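Local coordinates for adenosylmethionine-8-amino-7-oxononanoate aminotransferase (Methanocaldococcus jannaschii, PDB 6ZHK), which probably catalyses the pyridoxal-phosphate-dependent transfer of an amino group from S-adenosyl-L-methionine to 8-amino-7-oxononanoate, a step of biotin biosynthesis, at residues Val138-Asp142 with Lys143-Lys147; Glu212-Asn215 with Glu216-Leu220; Gly239-Gly242 with Met243-Tyr246; Thr316-Ile319 with Tyr320-Leu324. All coordinates share one frame; numbering follows the deposited sequence. Where two conformers were deposited one is given.

Interaction 1: Val138-Asp142 with Lys143-Lys147; sequences VLRGD and KGRTK
Asp142 and Arg145 meet through a salt bridge in which Arg145 NH2 reaches Asp142 OD2 over 3.3 Å. The donor arrives from above the carboxylate plane, and the two flat groups are turned 64° against each other. Arg140 holds the same carboxylate side-on. Arg140 NE bonds Asp142 OD1 and Arg140 NH1 bonds Asp142 OD2, each at 2.8 Å and on the syn side; both oxygens lie in the guanidinium plane, while the nitrogens stand somewhat out of the carboxylate plane. Arg140 NH1 and Arg145 NH2 thus share OD2 from one face and end 3.5 Å apart; Asp142, with Asp262 bridged to both arginines, probably offsets their like charges. Arg145 also gives NH1 to Val228 O. An alanine in place of Asp142 would remove the shared acceptor and is likely to leave the two guanidinium groups less well balanced and Arg140 freer to turn.

Waters add a second layer. One links Asp142 OD2 to Arg145 NH2, and another joins Lys143 NZ to Val138 O and Asp142 O. Lys143 can serve it because its chain bends at CB-CG (chi2 -59°), laying CE 3.4 Å from Gly141 O.

The backbone bends where helix 122-140 ends. Gly141 takes a positive phi of 98°, where a side chain would press on the preceding carbonyl, and completes a Schellman motif leading into the loop before strand 147-151.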
# COMPACT_ATOMS: atom_id res chain seq x y z
N VAL A 138 23.40 -6.15 -6.19
CA VAL A 138 24.05 -5.21 -7.08
C VAL A 138 25.14 -4.45 -6.32
O VAL A 138 26.26 -4.21 -6.83
CB VAL A 138 23.01 -4.22 -7.62
CG1 VAL A 138 23.70 -3.04 -8.27
CG2 VAL A 138 22.03 -4.90 -8.55
N LEU A 139 24.82 -3.99 -5.11
CA LEU A 139 25.73 -3.14 -4.36
C LEU A 139 26.93 -3.97 -3.91
O LEU A 139 28.01 -3.44 -3.81
CB LEU A 139 25.01 -2.55 -3.13
CG LEU A 139 24.05 -1.40 -3.46
CD1 LEU A 139 23.23 -1.04 -2.23
CD2 LEU A 139 24.82 -0.19 -3.95
N ARG A 140 26.69 -5.23 -3.61
CA ARG A 140 27.77 -6.08 -3.11
C ARG A 140 28.71 -6.49 -4.26
O ARG A 140 29.78 -7.06 -4.01
CB ARG A 140 27.19 -7.36 -2.51
CG ARG A 140 28.16 -8.11 -1.61
CD ARG A 140 27.45 -9.33 -1.04
NE ARG A 140 27.18 -10.40 -2.02
CZ ARG A 140 26.99 -11.67 -1.71
NH1 ARG A 140 26.83 -12.55 -2.66
NH2 ARG A 140 26.89 -12.04 -0.44
N GLY A 141 28.35 -6.18 -5.51
CA GLY A 141 29.24 -6.47 -6.64
C GLY A 141 28.90 -7.76 -7.37
O GLY A 141 29.57 -8.12 -8.35
N ASP A 142 27.82 -8.43 -6.98
CA ASP A 142 27.38 -9.60 -7.74
C ASP A 142 26.70 -9.21 -9.05
O ASP A 142 26.06 -8.17 -9.11
CB ASP A 142 26.39 -10.46 -6.95
CG ASP A 142 26.94 -10.91 -5.62
OD1 ASP A 142 27.29 -10.06 -4.80
OD2 ASP A 142 26.98 -12.14 -5.40
N LYS A 143 26.86 -10.10 -10.08
CA LYS A 143 26.38 -9.85 -11.44
C LYS A 143 25.37 -10.92 -11.84
O LYS A 143 25.60 -12.10 -11.59
CB LYS A 143 27.54 -9.82 -12.46
CG LYS A 143 28.70 -8.92 -12.07
CD LYS A 143 28.28 -7.47 -11.89
CE LYS A 143 29.40 -6.60 -11.36
NZ LYS A 143 29.01 -5.20 -11.00
N GLY A 144 24.26 -10.49 -12.43
CA GLY A 144 23.30 -11.41 -13.02
C GLY A 144 22.35 -12.08 -12.02
O GLY A 144 21.67 -13.02 -12.39
N ARG A 145 22.22 -11.54 -10.81
CA ARG A 145 21.23 -12.13 -9.89
C ARG A 145 19.87 -11.43 -10.04
O ARG A 145 19.56 -10.53 -9.24
CB ARG A 145 21.68 -11.93 -8.44
CG ARG A 145 23.04 -12.53 -8.11
CD ARG A 145 22.64 -13.63 -7.16
NE ARG A 145 23.80 -13.84 -6.37
CZ ARG A 145 23.87 -14.64 -5.33
NH1 ARG A 145 22.79 -15.25 -4.84
NH2 ARG A 145 25.04 -14.71 -4.73
N THR A 146 19.12 -11.87 -11.05
CA THR A 146 17.94 -11.18 -11.54
C THR A 146 16.70 -12.06 -11.41
O THR A 146 15.59 -11.59 -11.62
CB THR A 146 18.11 -10.74 -12.99
OG1 THR A 146 18.30 -11.93 -13.75
CG2 THR A 146 19.34 -9.89 -13.21
N LYS A 147 16.88 -13.31 -10.97
CA LYS A 147 15.78 -14.24 -10.89
C LYS A 147 15.50 -14.57 -9.43
O LYS A 147 16.21 -14.12 -8.53
CB LYS A 147 16.03 -15.48 -11.76
CG LYS A 147 15.95 -15.21 -13.27
CD LYS A 147 16.05 -16.46 -14.13
CE LYS A 147 15.52 -16.31 -15.54
NZ LYS A 147 16.14 -15.15 -16.24
O HOH W 1 26.95 -5.53 -8.96
O HOH W 2 23.35 -9.04 -9.46
O HOH W 3 27.49 -14.47 -6.09

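Interaction 2: Glu212-Asn215 with Glu216-Leu220; sequences ECLN and EMISL
Leu214 holds CG opposite its backbone N (chi1 178°), while Ile218, one turn on, swings CG1 back beside its own N (chi1 -68°), and the two branched chains meet on one flank of the helix. Ile218 CD1 lies 3.7 Å from Leu214 CG and also touches CD1 of that leucine, a slanting approach of methyl against branch point. CG1 of Ile218 rests 3.4 Å from Leu214 O, beside the straight helical bond by which Ile218 N reaches that oxygen at 2.8 Å. Both residues suit the place, being bulky, apolar and spaced i to i+4.

On another flank the serine hydroxyl turns to the backbone. Ser219 OG, placed beside its own N, donates to Asn215 O at 2.9 Å, and Ser219 N gives its regular helical bond to the same oxygen from the opposite face of the carbonyl plane. A short hydroxyl can thus satisfy itself within its own helix on an exposed side.

Glu216 runs extended beyond CG toward the end of strand 183-185, where its OE2 accepts from Asn186 N. Glu216 CB stays 3.4 Å from Cys213 O.

Helix 211-224 packs over two strands at one border of the seven-stranded sheet. Met217 leads inward onto Ile149 and Val151 of strand 147-151 and Ala185 of strand 183-185, and together with Leu214 it packs on Tyr250 and Val254 of helix 250-261.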
# COMPACT_ATOMS: atom_id res chain seq x y z
N GLU A 212 10.96 -35.68 -0.89
CA GLU A 212 11.04 -35.60 -2.35
C GLU A 212 10.91 -34.14 -2.79
O GLU A 212 11.67 -33.65 -3.64
CB GLU A 212 9.81 -36.31 -2.91
CG GLU A 212 10.06 -37.37 -3.96
CD GLU A 212 10.67 -36.88 -5.26
OE1 GLU A 212 10.33 -35.75 -5.70
OE2 GLU A 212 11.48 -37.63 -5.84
N CYS A 213 9.93 -33.48 -2.18
CA CYS A 213 9.64 -32.09 -2.49
C CYS A 213 10.69 -31.14 -1.90
O CYS A 213 11.09 -30.19 -2.57
CB CYS A 213 8.22 -31.69 -2.10
SG CYS A 213 6.97 -32.07 -3.36
N LEU A 214 11.18 -31.40 -0.67
CA LEU A 214 12.27 -30.58 -0.14
C LEU A 214 13.51 -30.69 -1.04
O LEU A 214 14.09 -29.67 -1.45
CB LEU A 214 12.57 -30.99 1.31
CG LEU A 214 13.73 -30.24 1.94
CD1 LEU A 214 13.59 -28.70 1.78
CD2 LEU A 214 13.90 -30.67 3.40
N ASN A 215 13.89 -31.94 -1.38
CA ASN A 215 15.05 -32.18 -2.24
C ASN A 215 14.88 -31.46 -3.58
O ASN A 215 15.85 -30.96 -4.13
CB ASN A 215 15.34 -33.69 -2.42
CG ASN A 215 16.16 -34.32 -1.30
OD1 ASN A 215 16.98 -33.65 -0.66
ND2 ASN A 215 15.94 -35.62 -1.08
N GLU A 216 13.66 -31.40 -4.11
CA GLU A 216 13.43 -30.73 -5.38
C GLU A 216 13.82 -29.25 -5.24
O GLU A 216 14.50 -28.72 -6.13
CB GLU A 216 11.97 -30.90 -5.81
CG GLU A 216 11.59 -29.90 -6.89
CD GLU A 216 10.14 -29.41 -6.98
OE1 GLU A 216 9.30 -29.75 -6.09
OE2 GLU A 216 9.85 -28.73 -7.98
N MET A 217 13.38 -28.61 -4.13
CA MET A 217 13.61 -27.19 -3.87
C MET A 217 15.09 -26.92 -3.62
O MET A 217 15.68 -25.93 -4.06
CB MET A 217 12.76 -26.72 -2.68
CG MET A 217 13.16 -25.33 -2.21
SD MET A 217 12.85 -24.07 -3.50
CE MET A 217 11.18 -23.54 -3.07
N ILE A 218 15.73 -27.80 -2.83
CA ILE A 218 17.14 -27.59 -2.52
C ILE A 218 17.93 -27.67 -3.82
O ILE A 218 18.83 -26.85 -4.04
CB ILE A 218 17.62 -28.65 -1.51
CG1 ILE A 218 16.94 -28.40 -0.16
CG2 ILE A 218 19.13 -28.55 -1.43
CD1 ILE A 218 17.22 -29.49 0.94
N SER A 219 17.59 -28.64 -4.67
CA SER A 219 18.25 -28.84 -5.96
C SER A 219 18.09 -27.58 -6.82
O SER A 219 19.03 -27.22 -7.52
CB SER A 219 17.67 -30.05 -6.71
OG SER A 219 18.02 -31.23 -5.97
N LEU A 220 16.91 -26.98 -6.83
CA LEU A 220 16.73 -25.76 -7.61
C LEU A 220 17.59 -24.63 -7.05
O LEU A 220 18.19 -23.90 -7.82
CB LEU A 220 15.25 -25.43 -7.53
CG LEU A 220 14.60 -24.67 -8.67
CD1 LEU A 220 14.49 -25.55 -9.91
CD2 LEU A 220 13.20 -24.29 -8.21

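Interaction 3: Gly239-Gly242 with Met243-Tyr246; sequences GSAG and MIPY
Met243 doubles back over the loop that precedes it, so that its thioether end covers Gly239. The chain bends at CB-CG (chi2 -66°), and this carries Met243 CE to 3.6 Å from Gly239 CA, with Met243 SD at 3.9 Å from the same atom. Gly239 offers a bare alpha carbon, and a beta carbon there would point away from the methionine's segment yet still come close to CE. Slender and flexible, methionine can follow this curve; an alanine at Met243 would probably open a gap over Gly239 and leave Ile237, which the methionine side chain also touches, less well covered.

The backbone ties the same pair: Met243 N donates to Gly239 O at 3.0 Å, and Gly242 N donates to this oxygen from the same face. The loop closes a two-stranded hairpin of strands 237-238 and 244-245, and Met243 and Ile244 both face Met238, forming a G1 beta bulge. Met243 itself sits at a left-handed backbone position, with phi 55°.

Gly242 comes just before it, with phi 120°, where any beta carbon would collide with the carbonyl of Ala241. Its own O accepts from Arg389 NE of strand 385-391. Ile244 folds its CD1 back to 3.6 Å from Ala241 O and 4.1 Å from Ala241 CB, a light apolar touch, and elsewhere packs on Tyr189 and Arg389.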
# COMPACT_ATOMS: atom_id res chain seq x y z
N GLY A 239 -1.59 -19.67 2.61
CA GLY A 239 -2.94 -19.22 2.92
C GLY A 239 -3.89 -19.32 1.72
O GLY A 239 -4.91 -20.05 1.74
N SER A 240 -3.58 -18.50 0.73
CA SER A 240 -4.47 -18.32 -0.42
C SER A 240 -4.58 -19.62 -1.22
O SER A 240 -5.59 -19.89 -1.88
CB SER A 240 -3.96 -17.19 -1.25
OG SER A 240 -4.62 -17.15 -2.50
N ALA A 241 -3.59 -20.52 -1.08
CA ALA A 241 -3.69 -21.81 -1.74
C ALA A 241 -4.71 -22.71 -1.03
O ALA A 241 -5.02 -23.78 -1.54
CB ALA A 241 -2.34 -22.51 -1.85
N GLY A 242 -5.17 -22.33 0.17
CA GLY A 242 -6.22 -23.05 0.87
C GLY A 242 -5.77 -23.57 2.24
O GLY A 242 -6.12 -24.71 2.62
N MET A 243 -4.94 -22.77 2.93
CA MET A 243 -4.42 -23.07 4.24
C MET A 243 -3.71 -24.41 4.23
O MET A 243 -3.95 -25.22 5.11
CB MET A 243 -5.52 -23.03 5.34
CG MET A 243 -6.20 -21.66 5.40
SD MET A 243 -5.00 -20.41 5.97
CE MET A 243 -5.74 -18.95 5.21
N ILE A 244 -2.79 -24.61 3.28
CA ILE A 244 -2.05 -25.86 3.30
C ILE A 244 -0.73 -25.66 4.06
O ILE A 244 0.09 -24.84 3.69
CB ILE A 244 -1.77 -26.32 1.86
CG1 ILE A 244 -3.03 -26.20 0.99
CG2 ILE A 244 -1.20 -27.72 1.90
CD1 ILE A 244 -2.77 -26.39 -0.50
N PRO A 245 -0.45 -26.44 5.12
CA PRO A 245 0.80 -26.29 5.85
C PRO A 245 1.94 -26.74 4.92
O PRO A 245 1.79 -27.66 4.11
CB PRO A 245 0.72 -27.26 7.05
CG PRO A 245 -0.43 -28.19 6.70
CD PRO A 245 -1.31 -27.50 5.66
N TYR A 246 3.10 -26.11 5.10
CA TYR A 246 4.34 -26.68 4.64
C TYR A 246 4.66 -27.82 5.60
O TYR A 246 4.45 -27.65 6.80
CB TYR A 246 5.46 -25.67 4.88
CG TYR A 246 5.50 -24.53 3.90
CD1 TYR A 246 4.48 -23.60 3.86
CD2 TYR A 246 6.57 -24.36 3.05
CE1 TYR A 246 4.51 -22.55 2.97
CE2 TYR A 246 6.63 -23.28 2.17
CZ TYR A 246 5.57 -22.40 2.11
OH TYR A 246 5.53 -21.34 1.25

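Interaction 4: Thr316-Ile319 with Tyr320-Leu324; sequences TDEI and YNQFL
Thr316 O takes a weak bond from Tyr320 N at 3.3 Å, opening the ladder of this short helix. Thr316 also caps the helix, its OG1 accepting from Ile319 N at 3.2 Å and so supplying an acceptor to an N-H of the first turn. Asp317 follows, its O bonded by Asn321 N at 2.8 Å. The asparagine side chain folds over this carbonyl, with CG of Asn321 only 3.0 Å from Asp317 O, although its amide hydrogens point elsewhere. Asp317 OD1 instead meets Lys115 and Thr114.

Glu318 turns outward and pairs OE2 with Tyr136 OH. Its other oxygen is weakly linked to Asn321 through a water that accepts from ND2 of Asn321 at 2.8 Å.

Ile319 O receives Gln322 N at 3.3 Å from well above its carbonyl plane. The same oxygen lies at the edge of the Phe323 ring, 3.3 Å from CD1 of Phe323, where the ring hydrogens carry a slight positive charge. With CG beside its backbone N (chi1 -63°), Phe323 swings the ring back to this carbonyl.

Aromatic residues suit this helix and the turn after it, which face the second subunit: Tyr320 and Phe323 both meet Trp22 of that subunit edge-to-face, and Tyr320 OH accepts from its Arg32. The whole is an N-capped helix 317-321 running into a type I beta turn at Asn321-Leu324.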
# COMPACT_ATOMS: atom_id res chain seq x y z
N THR A 316 18.38 -8.07 8.40
CA THR A 316 19.65 -8.22 9.09
C THR A 316 20.45 -6.95 8.89
O THR A 316 20.14 -6.17 7.99
CB THR A 316 20.43 -9.41 8.53
OG1 THR A 316 20.67 -9.10 7.15
CG2 THR A 316 19.66 -10.70 8.70
N ASP A 317 21.43 -6.72 9.77
CA ASP A 317 22.30 -5.58 9.53
C ASP A 317 23.13 -5.79 8.26
O ASP A 317 23.56 -4.81 7.62
CB ASP A 317 23.27 -5.35 10.70
CG ASP A 317 22.61 -4.68 11.91
OD1 ASP A 317 21.47 -4.19 11.79
OD2 ASP A 317 23.29 -4.65 12.94
N GLU A 318 23.38 -7.07 7.93
CA GLU A 318 24.19 -7.38 6.75
C GLU A 318 23.54 -6.75 5.51
O GLU A 318 24.18 -6.09 4.71
CB GLU A 318 24.40 -8.89 6.62
CG GLU A 318 24.95 -9.35 5.26
CD GLU A 318 26.33 -8.91 4.73
OE1 GLU A 318 27.17 -8.47 5.58
OE2 GLU A 318 26.57 -8.99 3.45
N ILE A 319 22.23 -6.91 5.41
CA ILE A 319 21.55 -6.38 4.25
C ILE A 319 21.56 -4.85 4.29
O ILE A 319 21.91 -4.21 3.30
CB ILE A 319 20.14 -6.97 4.14
CG1 ILE A 319 20.20 -8.46 3.76
CG2 ILE A 319 19.24 -6.13 3.19
CD1 ILE A 319 20.92 -8.79 2.48
N TYR A 320 21.17 -4.29 5.44
CA TYR A 320 21.07 -2.86 5.62
C TYR A 320 22.42 -2.18 5.30
O TYR A 320 22.49 -1.10 4.71
CB TYR A 320 20.64 -2.64 7.09
CG TYR A 320 20.71 -1.23 7.65
CD1 TYR A 320 21.91 -0.70 8.13
CD2 TYR A 320 19.55 -0.46 7.79
CE1 TYR A 320 21.96 0.58 8.69
CE2 TYR A 320 19.58 0.80 8.39
CZ TYR A 320 20.79 1.31 8.84
OH TYR A 320 20.81 2.51 9.47
N ASN A 321 23.50 -2.81 5.73
CA ASN A 321 24.78 -2.12 5.65
C ASN A 321 25.26 -1.89 4.22
O ASN A 321 26.06 -0.97 4.02
CB ASN A 321 25.89 -2.91 6.36
CG ASN A 321 25.79 -2.85 7.86
OD1 ASN A 321 25.15 -1.97 8.41
ND2 ASN A 321 26.36 -3.82 8.57
N GLN A 322 24.84 -2.73 3.25
CA GLN A 322 25.23 -2.55 1.87
C GLN A 322 24.74 -1.21 1.35
O GLN A 322 25.32 -0.71 0.40
CB GLN A 322 24.65 -3.62 0.92
CG GLN A 322 25.49 -4.87 0.76
CD GLN A 322 26.96 -4.70 0.40
OE1 GLN A 322 27.35 -3.87 -0.41
NE2 GLN A 322 27.80 -5.47 1.06
N PHE A 323 23.68 -0.62 1.96
CA PHE A 323 23.10 0.60 1.40
C PHE A 323 23.66 1.86 2.07
O PHE A 323 23.21 2.99 1.80
CB PHE A 323 21.58 0.60 1.59
CG PHE A 323 20.89 -0.51 0.86
CD1 PHE A 323 20.92 -1.81 1.34
CD2 PHE A 323 20.19 -0.25 -0.32
CE1 PHE A 323 20.24 -2.82 0.64
CE2 PHE A 323 19.54 -1.26 -1.04
CZ PHE A 323 19.56 -2.56 -0.57
N LEU A 324 24.69 1.68 2.90
CA LEU A 324 25.38 2.80 3.55
C LEU A 324 26.47 3.34 2.62
O LEU A 324 27.23 2.56 2.03
CB LEU A 324 26.03 2.27 4.84
CG LEU A 324 25.04 1.82 5.89
CD1 LEU A 324 25.76 1.20 7.12
CD2 LEU A 324 24.15 2.97 6.33
O HOH W 4 27.99 -5.63 7.20

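Interactions 1 and 4 form a pair, their centres about 15 Å apart. They touch directly, Leu139 CD1 lying 3.7 Å from Phe323 CD2, and both reach the second subunit. Tyr136 joins them as well, bonding Glu318 and, weakly, Arg140. Interactions 2 and 3 do not touch, their nearest atoms about 7 Å apart, but Tyr250 packs on Leu214 and Met217 of one and meets Tyr246 of the other. Interaction 3 lies nearest the predicted active site: Ser240 packs on Tyr155, predicted to bind substrate, and the side chains of Met243 and Lys301, the predicted cofactor lysine, without its cofactor here, are about 8 Å apart. The others lie away from it.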